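PDB 3HCZ: possible thiol-disulfide isomerase from Cytophaga hutchinsonii, which is of unknown function but, as a thioredoxin-fold member of the AhpC/TSA family, probably reduces or rearranges disulfide bonds. Local coordinates for residues A[8-13]-A[25-30]; A[34-39]-A[66-71]; A[115-120]-A[127-132]; A[15-20]-A[95-100]. All coordinates share one frame; numbering follows the deposited sequence.

Contact 1 (A[8-13]-A[25-30]). With SO4 (sulfate ion), chain B.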
# COMPACT_ATOMS: atom_id res chain seq x y z
N GLY A 8 -4.37 7.05 -14.05
CA GLY A 8 -5.05 8.32 -14.20
C GLY A 8 -6.45 8.40 -13.63
O GLY A 8 -7.09 9.44 -13.73
N LYS A 9 -6.92 7.31 -13.01
CA LYS A 9 -8.20 7.28 -12.28
C LYS A 9 -7.88 7.25 -10.81
O LYS A 9 -6.80 6.76 -10.43
CB LYS A 9 -8.99 6.04 -12.65
CG LYS A 9 -9.23 5.91 -14.15
CD LYS A 9 -10.41 6.77 -14.56
CE LYS A 9 -10.88 6.53 -15.97
NZ LYS A 9 -10.43 7.69 -16.77
N LYS A 10 -8.78 7.80 -9.98
CA LYS A 10 -8.59 7.76 -8.51
C LYS A 10 -8.74 6.31 -8.06
O LYS A 10 -9.66 5.60 -8.52
CB LYS A 10 -9.58 8.72 -7.81
CG LYS A 10 -9.12 9.19 -6.42
CD LYS A 10 -9.93 10.41 -5.92
CE LYS A 10 -9.77 10.70 -4.41
NZ LYS A 10 -10.60 11.91 -3.95
N ALA A 11 -7.81 5.83 -7.22
CA ALA A 11 -7.88 4.47 -6.70
C ALA A 11 -9.16 4.39 -5.86
O ALA A 11 -9.54 5.39 -5.24
CB ALA A 11 -6.66 4.15 -5.82
N PRO A 12 -9.86 3.23 -5.87
CA PRO A 12 -11.04 3.11 -5.00
C PRO A 12 -10.69 3.40 -3.53
O PRO A 12 -9.64 2.95 -3.04
CB PRO A 12 -11.43 1.64 -5.13
CG PRO A 12 -10.97 1.26 -6.55
CD PRO A 12 -9.73 2.08 -6.80
N ASN A 13 -11.57 4.10 -2.82
CA ASN A 13 -11.30 4.42 -1.40
C ASN A 13 -11.32 3.09 -0.62
O ASN A 13 -11.94 2.11 -1.04
CB ASN A 13 -12.33 5.43 -0.84
CG ASN A 13 -11.87 6.13 0.45
OD1 ASN A 13 -10.77 5.89 0.99
ND2 ASN A 13 -12.73 7.01 0.95
N TYR A 25 -9.12 5.99 6.67
CA TYR A 25 -9.50 5.88 5.26
C TYR A 25 -8.36 6.25 4.33
O TYR A 25 -7.61 7.21 4.60
CB TYR A 25 -10.69 6.77 4.86
CG TYR A 25 -11.98 6.64 5.66
CD1 TYR A 25 -12.21 5.55 6.56
CD2 TYR A 25 -12.98 7.61 5.50
CE1 TYR A 25 -13.43 5.47 7.31
CE2 TYR A 25 -14.19 7.54 6.21
CZ TYR A 25 -14.40 6.46 7.11
OH TYR A 25 -15.58 6.43 7.77
N LEU A 26 -8.27 5.52 3.22
CA LEU A 26 -7.23 5.81 2.23
C LEU A 26 -7.24 7.28 1.79
O LEU A 26 -6.17 7.95 1.73
CB LEU A 26 -7.35 4.87 1.01
CG LEU A 26 -6.41 5.23 -0.15
CD1 LEU A 26 -4.94 5.05 0.28
CD2 LEU A 26 -6.76 4.35 -1.38
N TYR A 27 -8.43 7.80 1.50
CA TYR A 27 -8.55 9.14 0.98
C TYR A 27 -8.15 10.22 2.00
O TYR A 27 -7.86 11.37 1.62
CB TYR A 27 -9.99 9.38 0.50
CG TYR A 27 -10.30 8.80 -0.89
CD1 TYR A 27 -9.47 7.85 -1.47
CD2 TYR A 27 -11.46 9.16 -1.55
CE1 TYR A 27 -9.76 7.31 -2.73
CE2 TYR A 27 -11.77 8.63 -2.80
CZ TYR A 27 -10.92 7.71 -3.38
OH TYR A 27 -11.26 7.20 -4.61
N ASP A 28 -8.10 9.85 3.26
CA ASP A 28 -7.73 10.79 4.32
C ASP A 28 -6.22 10.87 4.58
O ASP A 28 -5.76 11.74 5.35
CB ASP A 28 -8.48 10.46 5.62
CG ASP A 28 -9.95 10.76 5.51
OD1 ASP A 28 -10.29 11.71 4.78
OD2 ASP A 28 -10.79 10.06 6.13
N VAL A 29 -5.46 10.02 3.92
CA VAL A 29 -4.01 10.03 4.01
C VAL A 29 -3.51 11.28 3.30
O VAL A 29 -3.95 11.55 2.18
CB VAL A 29 -3.39 8.77 3.42
CG1 VAL A 29 -1.85 8.89 3.43
CG2 VAL A 29 -3.86 7.55 4.29
N GLN A 30 -2.64 12.02 3.96
CA GLN A 30 -1.95 13.15 3.39
C GLN A 30 -0.55 12.85 3.08
O GLN A 30 0.24 12.75 3.97
CB GLN A 30 -1.83 14.28 4.39
CG GLN A 30 -2.98 14.51 5.14
CD GLN A 30 -3.75 15.56 4.52
OE1 GLN A 30 -4.45 15.29 3.58
NE2 GLN A 30 -3.61 16.78 5.00
S SO4 B . -14.91 5.41 -4.34
O1 SO4 B . -13.74 4.95 -5.08
O2 SO4 B . -14.66 5.32 -2.91
O3 SO4 B . -15.22 6.83 -4.56
O4 SO4 B . -16.02 4.55 -4.75

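Contact 2 (A[34-39]-A[66-71])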
# COMPACT_ATOMS: atom_id res chain seq x y z
N THR A 34 1.34 8.08 -2.15
CA THR A 34 0.92 6.96 -1.31
C THR A 34 1.19 5.66 -2.05
O THR A 34 0.73 5.47 -3.19
CB THR A 34 -0.58 6.98 -0.92
OG1 THR A 34 -0.87 8.22 -0.27
CG2 THR A 34 -0.97 5.76 0.03
N ILE A 35 1.94 4.76 -1.41
CA ILE A 35 2.15 3.43 -1.93
C ILE A 35 1.03 2.55 -1.35
O ILE A 35 0.95 2.36 -0.13
CB ILE A 35 3.55 2.88 -1.51
CG1 ILE A 35 4.67 3.90 -1.78
CG2 ILE A 35 3.84 1.53 -2.19
CD1 ILE A 35 4.69 4.45 -3.21
N LEU A 36 0.16 2.05 -2.21
CA LEU A 36 -0.87 1.20 -1.78
C LEU A 36 -0.31 -0.22 -1.86
O LEU A 36 0.01 -0.71 -2.94
CB LEU A 36 -2.12 1.44 -2.64
CG LEU A 36 -3.31 0.53 -2.40
CD1 LEU A 36 -3.72 0.44 -0.87
CD2 LEU A 36 -4.44 1.13 -3.26
N PHE A 37 -0.21 -0.90 -0.71
CA PHE A 37 0.47 -2.23 -0.69
C PHE A 37 -0.37 -3.33 -0.05
O PHE A 37 -0.54 -3.37 1.17
CB PHE A 37 1.83 -2.07 0.02
CG PHE A 37 2.68 -3.28 0.01
CD1 PHE A 37 3.26 -3.75 -1.18
CD2 PHE A 37 2.91 -3.98 1.20
CE1 PHE A 37 4.09 -4.92 -1.16
CE2 PHE A 37 3.72 -5.13 1.21
CZ PHE A 37 4.31 -5.59 0.03
N PHE A 38 -0.85 -4.28 -0.86
CA PHE A 38 -1.71 -5.35 -0.35
C PHE A 38 -0.84 -6.57 -0.08
O PHE A 38 -0.07 -6.99 -0.95
CB PHE A 38 -2.83 -5.72 -1.34
CG PHE A 38 -3.76 -4.59 -1.67
CD1 PHE A 38 -4.94 -4.38 -0.91
CD2 PHE A 38 -3.51 -3.75 -2.78
CE1 PHE A 38 -5.83 -3.30 -1.19
CE2 PHE A 38 -4.40 -2.67 -3.10
CZ PHE A 38 -5.55 -2.44 -2.30
N TRP A 39 -0.98 -7.13 1.11
CA TRP A 39 -0.09 -8.21 1.55
C TRP A 39 -0.80 -9.11 2.54
O TRP A 39 -1.91 -8.80 3.02
CB TRP A 39 1.22 -7.64 2.14
CG TRP A 39 1.05 -7.01 3.48
CD1 TRP A 39 0.47 -5.77 3.77
CD2 TRP A 39 1.42 -7.59 4.73
NE1 TRP A 39 0.51 -5.55 5.13
CE2 TRP A 39 1.07 -6.66 5.74
CE3 TRP A 39 2.02 -8.81 5.10
CZ2 TRP A 39 1.30 -6.92 7.10
CZ3 TRP A 39 2.26 -9.06 6.44
CH2 TRP A 39 1.91 -8.12 7.42
N GLN A 66 3.89 7.96 2.07
CA GLN A 66 3.33 7.03 3.04
C GLN A 66 3.08 5.67 2.36
O GLN A 66 2.78 5.63 1.14
CB GLN A 66 2.04 7.60 3.69
CG GLN A 66 1.34 6.66 4.73
CD GLN A 66 2.25 6.33 5.88
OE1 GLN A 66 3.10 5.43 5.77
NE2 GLN A 66 2.13 7.08 6.98
N VAL A 67 3.17 4.58 3.12
CA VAL A 67 2.69 3.27 2.63
C VAL A 67 1.39 2.94 3.39
O VAL A 67 1.36 2.93 4.64
CB VAL A 67 3.70 2.13 2.85
CG1 VAL A 67 3.11 0.76 2.38
CG2 VAL A 67 5.05 2.42 2.12
N TYR A 68 0.33 2.73 2.61
CA TYR A 68 -0.95 2.28 3.12
C TYR A 68 -0.83 0.77 2.98
O TYR A 68 -1.08 0.20 1.88
CB TYR A 68 -2.08 2.87 2.26
CG TYR A 68 -3.46 2.76 2.91
CD1 TYR A 68 -3.90 3.73 3.82
CD2 TYR A 68 -4.33 1.73 2.55
CE1 TYR A 68 -5.18 3.64 4.40
CE2 TYR A 68 -5.63 1.64 3.12
CZ TYR A 68 -6.03 2.60 4.04
OH TYR A 68 -7.29 2.48 4.60
N ALA A 69 -0.35 0.12 4.07
CA ALA A 69 0.00 -1.28 4.00
C ALA A 69 -1.27 -2.06 4.35
O ALA A 69 -1.63 -2.20 5.54
CB ALA A 69 1.17 -1.64 4.94
N ALA A 70 -1.98 -2.46 3.31
CA ALA A 70 -3.35 -3.04 3.43
C ALA A 70 -3.23 -4.56 3.57
O ALA A 70 -3.12 -5.29 2.58
CB ALA A 70 -4.18 -2.65 2.20
N ASN A 71 -3.25 -5.04 4.81
CA ASN A 71 -3.23 -6.45 5.03
C ASN A 71 -4.62 -7.03 4.69
O ASN A 71 -5.63 -6.46 5.10
CB ASN A 71 -2.80 -6.74 6.46
CG ASN A 71 -2.88 -8.18 6.78
OD1 ASN A 71 -3.95 -8.70 7.14
ND2 ASN A 71 -1.73 -8.88 6.69
O HOH W 1 -0.56 -3.98 7.29

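Contact 3 (A[115-120]-A[127-132]). With SO4 (sulfate ion), chain D.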
# COMPACT_ATOMS: atom_id res chain seq x y z
N LEU A 115 1.27 -3.97 -5.41
CA LEU A 115 1.66 -2.58 -5.10
C LEU A 115 1.14 -1.59 -6.17
O LEU A 115 1.30 -1.82 -7.39
CB LEU A 115 3.21 -2.52 -5.02
CG LEU A 115 3.87 -1.21 -4.59
CD1 LEU A 115 5.24 -1.55 -4.05
CD2 LEU A 115 4.00 -0.26 -5.80
N TYR A 116 0.50 -0.52 -5.72
CA TYR A 116 0.13 0.61 -6.59
C TYR A 116 0.82 1.85 -6.09
O TYR A 116 1.02 1.99 -4.89
CB TYR A 116 -1.38 0.87 -6.57
CG TYR A 116 -2.18 -0.26 -7.19
CD1 TYR A 116 -2.56 -0.21 -8.53
CD2 TYR A 116 -2.55 -1.40 -6.43
CE1 TYR A 116 -3.32 -1.25 -9.11
CE2 TYR A 116 -3.28 -2.46 -7.02
CZ TYR A 116 -3.67 -2.36 -8.35
OH TYR A 116 -4.38 -3.37 -8.99
N VAL A 117 1.18 2.78 -6.98
CA VAL A 117 1.68 4.06 -6.54
C VAL A 117 0.59 5.07 -6.88
O VAL A 117 0.08 5.11 -8.01
CB VAL A 117 3.03 4.45 -7.24
CG1 VAL A 117 3.55 5.79 -6.72
CG2 VAL A 117 4.08 3.31 -7.01
N LEU A 118 0.24 5.89 -5.90
CA LEU A 118 -0.79 6.92 -6.10
C LEU A 118 -0.15 8.29 -5.90
O LEU A 118 0.73 8.45 -5.06
CB LEU A 118 -1.90 6.80 -5.04
CG LEU A 118 -2.45 5.38 -4.81
CD1 LEU A 118 -3.50 5.27 -3.68
CD2 LEU A 118 -3.00 4.77 -6.15
N ASP A 119 -0.66 9.28 -6.61
CA ASP A 119 -0.20 10.67 -6.40
C ASP A 119 -0.84 11.34 -5.16
O ASP A 119 -1.55 10.68 -4.35
CB ASP A 119 -0.33 11.52 -7.69
CG ASP A 119 -1.76 11.97 -7.98
OD1 ASP A 119 -2.71 11.69 -7.22
OD2 ASP A 119 -1.95 12.64 -9.01
N LYS A 120 -0.60 12.66 -4.99
CA LYS A 120 -1.13 13.35 -3.81
C LYS A 120 -2.66 13.27 -3.70
O LYS A 120 -3.19 13.28 -2.58
CB LYS A 120 -0.68 14.81 -3.72
CG LYS A 120 -1.39 15.71 -4.67
CD LYS A 120 -1.16 17.20 -4.29
CE LYS A 120 -2.37 17.73 -3.53
NZ LYS A 120 -1.97 18.27 -2.20
N LYS A 127 0.89 0.82 -11.63
CA LYS A 127 0.04 -0.33 -11.28
C LYS A 127 0.86 -1.61 -11.17
O LYS A 127 1.48 -2.02 -12.13
CB LYS A 127 -1.00 -0.64 -12.39
CG LYS A 127 -1.96 0.48 -12.76
CD LYS A 127 -3.11 -0.09 -13.65
CE LYS A 127 -2.81 0.07 -15.11
NZ LYS A 127 -4.01 -0.18 -15.99
N ARG A 128 0.86 -2.23 -9.98
CA ARG A 128 1.37 -3.59 -9.82
C ARG A 128 2.83 -3.72 -10.24
O ARG A 128 3.23 -4.69 -10.93
CB ARG A 128 0.50 -4.59 -10.59
CG ARG A 128 -0.90 -4.74 -10.00
CD ARG A 128 -1.63 -5.92 -10.63
NE ARG A 128 -2.94 -6.12 -10.03
CZ ARG A 128 -3.28 -7.17 -9.29
NH1 ARG A 128 -2.42 -8.14 -9.04
NH2 ARG A 128 -4.49 -7.25 -8.81
N ILE A 129 3.64 -2.74 -9.85
CA ILE A 129 5.08 -2.76 -10.14
C ILE A 129 5.83 -3.30 -8.92
O ILE A 129 5.26 -3.36 -7.82
CB ILE A 129 5.59 -1.36 -10.57
CG1 ILE A 129 5.36 -0.35 -9.44
CG2 ILE A 129 4.85 -0.89 -11.83
CD1 ILE A 129 6.15 0.95 -9.67
N GLY A 130 7.06 -3.73 -9.09
CA GLY A 130 7.75 -4.33 -7.93
C GLY A 130 8.38 -3.22 -7.12
O GLY A 130 8.78 -2.19 -7.69
N TYR A 131 8.55 -3.43 -5.82
CA TYR A 131 9.23 -2.41 -4.99
C TYR A 131 10.63 -2.04 -5.56
O TYR A 131 11.09 -0.91 -5.41
CB TYR A 131 9.35 -2.87 -3.51
CG TYR A 131 10.56 -3.78 -3.31
CD1 TYR A 131 11.83 -3.26 -3.07
CD2 TYR A 131 10.43 -5.16 -3.43
CE1 TYR A 131 12.91 -4.06 -2.94
CE2 TYR A 131 11.53 -5.99 -3.27
CZ TYR A 131 12.76 -5.42 -3.04
OH TYR A 131 13.86 -6.24 -2.89
N GLU A 132 11.29 -2.99 -6.25
CA GLU A 132 12.64 -2.75 -6.70
C GLU A 132 12.66 -1.78 -7.88
O GLU A 132 13.72 -1.29 -8.23
CB GLU A 132 13.39 -4.05 -7.03
CG GLU A 132 12.99 -4.72 -8.30
CD GLU A 132 11.78 -5.64 -8.14
OE1 GLU A 132 11.00 -5.52 -7.16
OE2 GLU A 132 11.61 -6.51 -9.03
S SO4 D . -0.32 -8.68 -13.11
O1 SO4 D . -0.22 -7.43 -13.90
O2 SO4 D . 0.80 -9.60 -13.28
O3 SO4 D . -0.34 -8.22 -11.73
O4 SO4 D . -1.52 -9.47 -13.40
O HOH W 2 2.86 -5.39 -7.34

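Contact 4 (A[15-20]-A[95-100])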
# COMPACT_ATOMS: atom_id res chain seq x y z
N TYR A 15 -11.87 1.72 3.45
CA TYR A 15 -12.36 2.14 4.76
C TYR A 15 -11.80 1.19 5.81
O TYR A 15 -12.54 0.59 6.59
CB TYR A 15 -13.90 2.16 4.76
CG TYR A 15 -14.52 3.10 3.75
CD1 TYR A 15 -14.82 4.42 4.10
CD2 TYR A 15 -14.81 2.68 2.45
CE1 TYR A 15 -15.39 5.31 3.18
CE2 TYR A 15 -15.35 3.58 1.50
CZ TYR A 15 -15.66 4.87 1.88
OH TYR A 15 -16.23 5.74 0.99
N MSE A 16 -10.47 1.07 5.83
CA MSE A 16 -9.81 0.07 6.67
C MSE A 16 -9.37 0.68 8.00
O MSE A 16 -9.51 1.90 8.22
CB MSE A 16 -8.64 -0.60 5.91
CG MSE A 16 -9.18 -1.33 4.66
SE MSE A 16 -7.78 -1.98 3.48
CE MSE A 16 -7.03 -3.38 4.68
N THR A 17 -8.90 -0.17 8.91
CA THR A 17 -8.63 0.27 10.27
C THR A 17 -7.18 -0.01 10.63
O THR A 17 -6.61 -1.00 10.17
CB THR A 17 -9.56 -0.41 11.29
OG1 THR A 17 -9.50 -1.84 11.12
CG2 THR A 17 -11.02 0.04 11.09
N ASP A 18 -6.60 0.83 11.49
CA ASP A 18 -5.19 0.69 11.88
C ASP A 18 -5.02 -0.39 12.97
O ASP A 18 -5.98 -1.12 13.27
CB ASP A 18 -4.58 2.06 12.25
CG ASP A 18 -5.16 2.64 13.54
OD1 ASP A 18 -5.78 1.89 14.35
OD2 ASP A 18 -4.97 3.88 13.78
N THR A 19 -3.82 -0.52 13.53
CA THR A 19 -3.51 -1.59 14.50
C THR A 19 -4.26 -1.41 15.82
O THR A 19 -4.27 -2.31 16.66
CB THR A 19 -2.00 -1.73 14.75
OG1 THR A 19 -1.45 -0.46 15.14
CG2 THR A 19 -1.29 -2.19 13.47
N THR A 20 -4.90 -0.26 16.01
CA THR A 20 -5.78 -0.11 17.19
C THR A 20 -7.23 -0.34 16.82
O THR A 20 -8.08 -0.19 17.67
CB THR A 20 -5.67 1.28 17.87
OG1 THR A 20 -6.15 2.28 16.95
CG2 THR A 20 -4.23 1.56 18.28
N ARG A 95 -6.01 -3.07 8.27
CA ARG A 95 -6.67 -4.33 7.93
C ARG A 95 -8.15 -3.99 7.79
O ARG A 95 -8.61 -2.99 8.35
CB ARG A 95 -6.43 -5.39 9.05
CG ARG A 95 -6.68 -6.82 8.58
CD ARG A 95 -6.51 -7.88 9.71
NE ARG A 95 -7.44 -7.74 10.85
CZ ARG A 95 -8.74 -8.06 10.81
NH1 ARG A 95 -9.49 -7.88 11.87
NH2 ARG A 95 -9.31 -8.51 9.70
N ASP A 96 -8.91 -4.84 7.09
CA ASP A 96 -10.35 -4.63 6.93
C ASP A 96 -11.21 -5.18 8.07
O ASP A 96 -12.12 -5.99 7.85
CB ASP A 96 -10.77 -5.16 5.55
CG ASP A 96 -12.19 -4.73 5.16
OD1 ASP A 96 -12.63 -3.60 5.50
OD2 ASP A 96 -12.89 -5.55 4.56
N SER A 97 -10.96 -4.68 9.28
CA SER A 97 -11.57 -5.25 10.47
C SER A 97 -13.06 -4.94 10.53
O SER A 97 -13.81 -5.60 11.26
CB SER A 97 -10.89 -4.75 11.77
OG SER A 97 -11.24 -3.41 12.08
N LYS A 98 -13.50 -3.90 9.82
CA LYS A 98 -14.93 -3.59 9.81
C LYS A 98 -15.64 -4.00 8.53
O LYS A 98 -16.76 -3.53 8.27
CB LYS A 98 -15.13 -2.11 10.08
CG LYS A 98 -14.60 -1.69 11.41
CD LYS A 98 -15.70 -1.70 12.42
CE LYS A 98 -15.18 -1.12 13.72
NZ LYS A 98 -16.18 -0.27 14.39
N ASN A 99 -14.99 -4.87 7.76
CA ASN A 99 -15.63 -5.51 6.63
C ASN A 99 -16.24 -4.57 5.58
O ASN A 99 -17.46 -4.62 5.31
CB ASN A 99 -16.75 -6.41 7.15
CG ASN A 99 -16.24 -7.35 8.16
OD1 ASN A 99 -16.43 -7.14 9.37
ND2 ASN A 99 -15.49 -8.36 7.70
N HIS A 100 -15.41 -3.71 5.01
CA HIS A 100 -15.89 -2.78 4.00
C HIS A 100 -15.24 -3.06 2.66
O HIS A 100 -15.53 -2.38 1.69
CB HIS A 100 -15.62 -1.35 4.42
CG HIS A 100 -16.35 -0.95 5.67
ND1 HIS A 100 -17.71 -1.12 5.82
CD2 HIS A 100 -15.90 -0.45 6.84
CE1 HIS A 100 -18.07 -0.72 7.03
NE2 HIS A 100 -16.99 -0.29 7.66
O HOH W 3 -12.56 -2.08 7.84
O HOH W 4 -13.03 -0.26 2.17

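Contact 1 (A[8-13]-A[25-30])
With chi1 at -162° in N13 and -156° in K10, CG of each residue stands anti to the backbone N, and the two side chains close on opposite faces of the Y27 ring. N13 CB lies over the ring centre, 3.5 Å from the centroid, and the N13 amide stacks on the ring with the two planes 7° apart. K10, extended beyond CG, crosses the other face: its CE comes within 3.3 Å of Y27 CE2 in a CH-pi contact shifted toward the rim. K10 NZ follows as an off-centre cation-pi partner, 4.1 Å from the Y27 centroid. At the ring edge Y27 OH donates to A11 O over 2.6 Å. Both segments belong to the N-terminal arm ahead of strand 33-39, irregular apart from a 3-10 turn at 26-28, which packs on the sheet of the thioredoxin fold: A11 and L26 touch L118 of strand 114-118 and Y107 of helix 103-107. The stacked amide has a bond of its own, Y27 N reaching N13 OD1 at 3.1 Å from above the carbonyl plane. Cutting Y27 back to an alanine would probably leave A11 O without its hydroxyl donor and open a gap between K10 and N13. N13 N donates to O1 of a sulfate ion, probably from the crystallisation liquor, at 3.2 Å and more weakly to its O2. L26 CD2 packs 3.6 Å from P12 O, which also accepts a hydrogen bond from Y107 OH.

Contact 2 (A[34-39]-A[66-71])
The W39 indole and the N71 amide meet at a steep angle, their planes 78° apart, with N71 ND2 over one face of the ring and 3.6 Å from W39 CZ2. The indole reaches across the neighbouring strand because CG of W39 sits between the backbone N and the carbonyl carbon (chi1 72°); N71 ND2 is held by E73 OE2. In the plane of the indole, a water accepts from W39 NE1 at 2.9 Å and donates to A69 O, so both buried polar atoms are served. On the same face of the sheet F37 CB packs 3.9 Å from V67 CG1, while the F37 ring leads off toward helix 49-60 and P113. The opposite face carries L36, F38, Y68 and A70. There L36 and Y68 lie side by side and point the same way, L36 CD1 3.7 Å from Y68 CD2, and Y68 runs on to bond R24 O through its hydroxyl. F38 CD1 meets the A70 methyl, CB, at 3.6 Å. Five backbone bonds in parallel register join the strands, among them F37 N to Y68 O at 2.9 Å, and the N-to-C directions of the two segments differ by 19°. Strands 33-39 and 65-71, linked through helix 49-60, form the right-handed beta-alpha-beta crossover of the thioredoxin fold; strand 33-39 leads into the CGHC sequence, which matches the CXXC redox motif of this superfamily.

Contact 3 (A[115-120]-A[127-132])
K127 faces Y116 as an antiparallel non-hydrogen-bonded pair, its CA 3.8 Å from Y116 CD1 and its CB beside CE1 of the same ring. The end of the K127 chain turns elsewhere, NZ donating to L5 O. R128 takes left-handed backbone angles, and its N, lying over one face of the Y116 ring, makes a short but bent, weak bond to L115 O (2.7 Å). Extended from CG to NE, its side chain runs alongside the tyrosine in the same direction, with guanidinium and ring planes 79° apart. R128 NE donates to Y116 OH at 3.3 Å, tilted 32° from the guanidinium plane; because R128 has two conformers, this bond is tentative. Weak bonds link NH2 to the carbonyls of Y107 and D108, and NH1 to a sulfate ion. With an alanine in place of Y116 the ring beneath R128 N would be gone, and R128 NE would probably lose its phenolic partner, letting the guanidinium turn more easily. I129 has CG1 between its backbone N and carbonyl carbon (chi1 60°), which brings CG1 to 3.9 Å from L115 CD2. Its tip continues along the strand, CD1 4.1 Å from V117 CG2, where F137 of helix 134-147 also packs. A water bridges I129 O to L115 N, accepting from the latter at 2.9 Å. Y131 closes the contact with its CA 4.2 Å from L115 CD1. The pairing belongs to the antiparallel hairpin of strands 114-118 and 124-127, the edge of the thioredoxin-fold sheet, followed here by helix 134-147.

Contact 4 (A[15-20]-A[95-100])
M16, a selenomethionine in this crystal, leans over the backbone where R95 joins D96. Its CB starts 3.4 Å from R95 O, CG lies 4.1 Å from the same R95 O, and beyond SE a bend at chi3 (68°) brings CE to 3.4 Å from R95 C, about as near D96 N. The same methyl also touches A70 and N71 of strand 65-71, so the side chain is wedged between the 95-96 backbone and that strand. Next along the chain, T17 N and T17 O each bond R95, T17 N donating to R95 O almost straight (171°) and R95 N lying in the plane of the T17 carbonyl. T17 OG1 and S97 OG share a short hydrogen bond of 2.5 Å; the T17 and K98 side chains cross at about a right angle, T17 CG2 touching K98 CG. At the other end Y15 O stands at the edge of the H100 ring, 3.5 Å from CD2, while K98 O covers one face and NE2 is hydrogen-bonded to Y23 OH. A water donates to Y15 O and D96 OD1 and accepts from K98 N. H100 N uses the syn lone pair of D96 OD1 at 2.8 Å, while D96 OD2 forms a salt bridge with R74. R95 NE pairs with D76 and its NH2 bonds E73 O. The arrangement is a single antiparallel bridge beside a type I turn, D96 to N99, joining the N-terminal arm to the end of edge strand 92-95 in this thioredoxin-like sheet.

Overall arrangement
From the N terminus, contact 1 closes a short loop within the arm ahead of strand 33-39. Segment 15-20 lies inside that loop and pairs with 95-100, so contacts 1 and 4 cross; Y15 and Y25 pack where they meet. The long loop of contact 4 encloses contact 2, whose strands are the central one, 33-39, and its neighbour 65-71, and M16 packs on strand 65-71. Contact 3 follows in series, bonded to contact 2 through neighbouring strands 33-39 and 114-118, while A11 and L26 of contact 1 rest on its L118. Contacts 3 and 4 lie on opposite sides of the chain's centre, their centres about 21 Å apart, toward the two sheet edges.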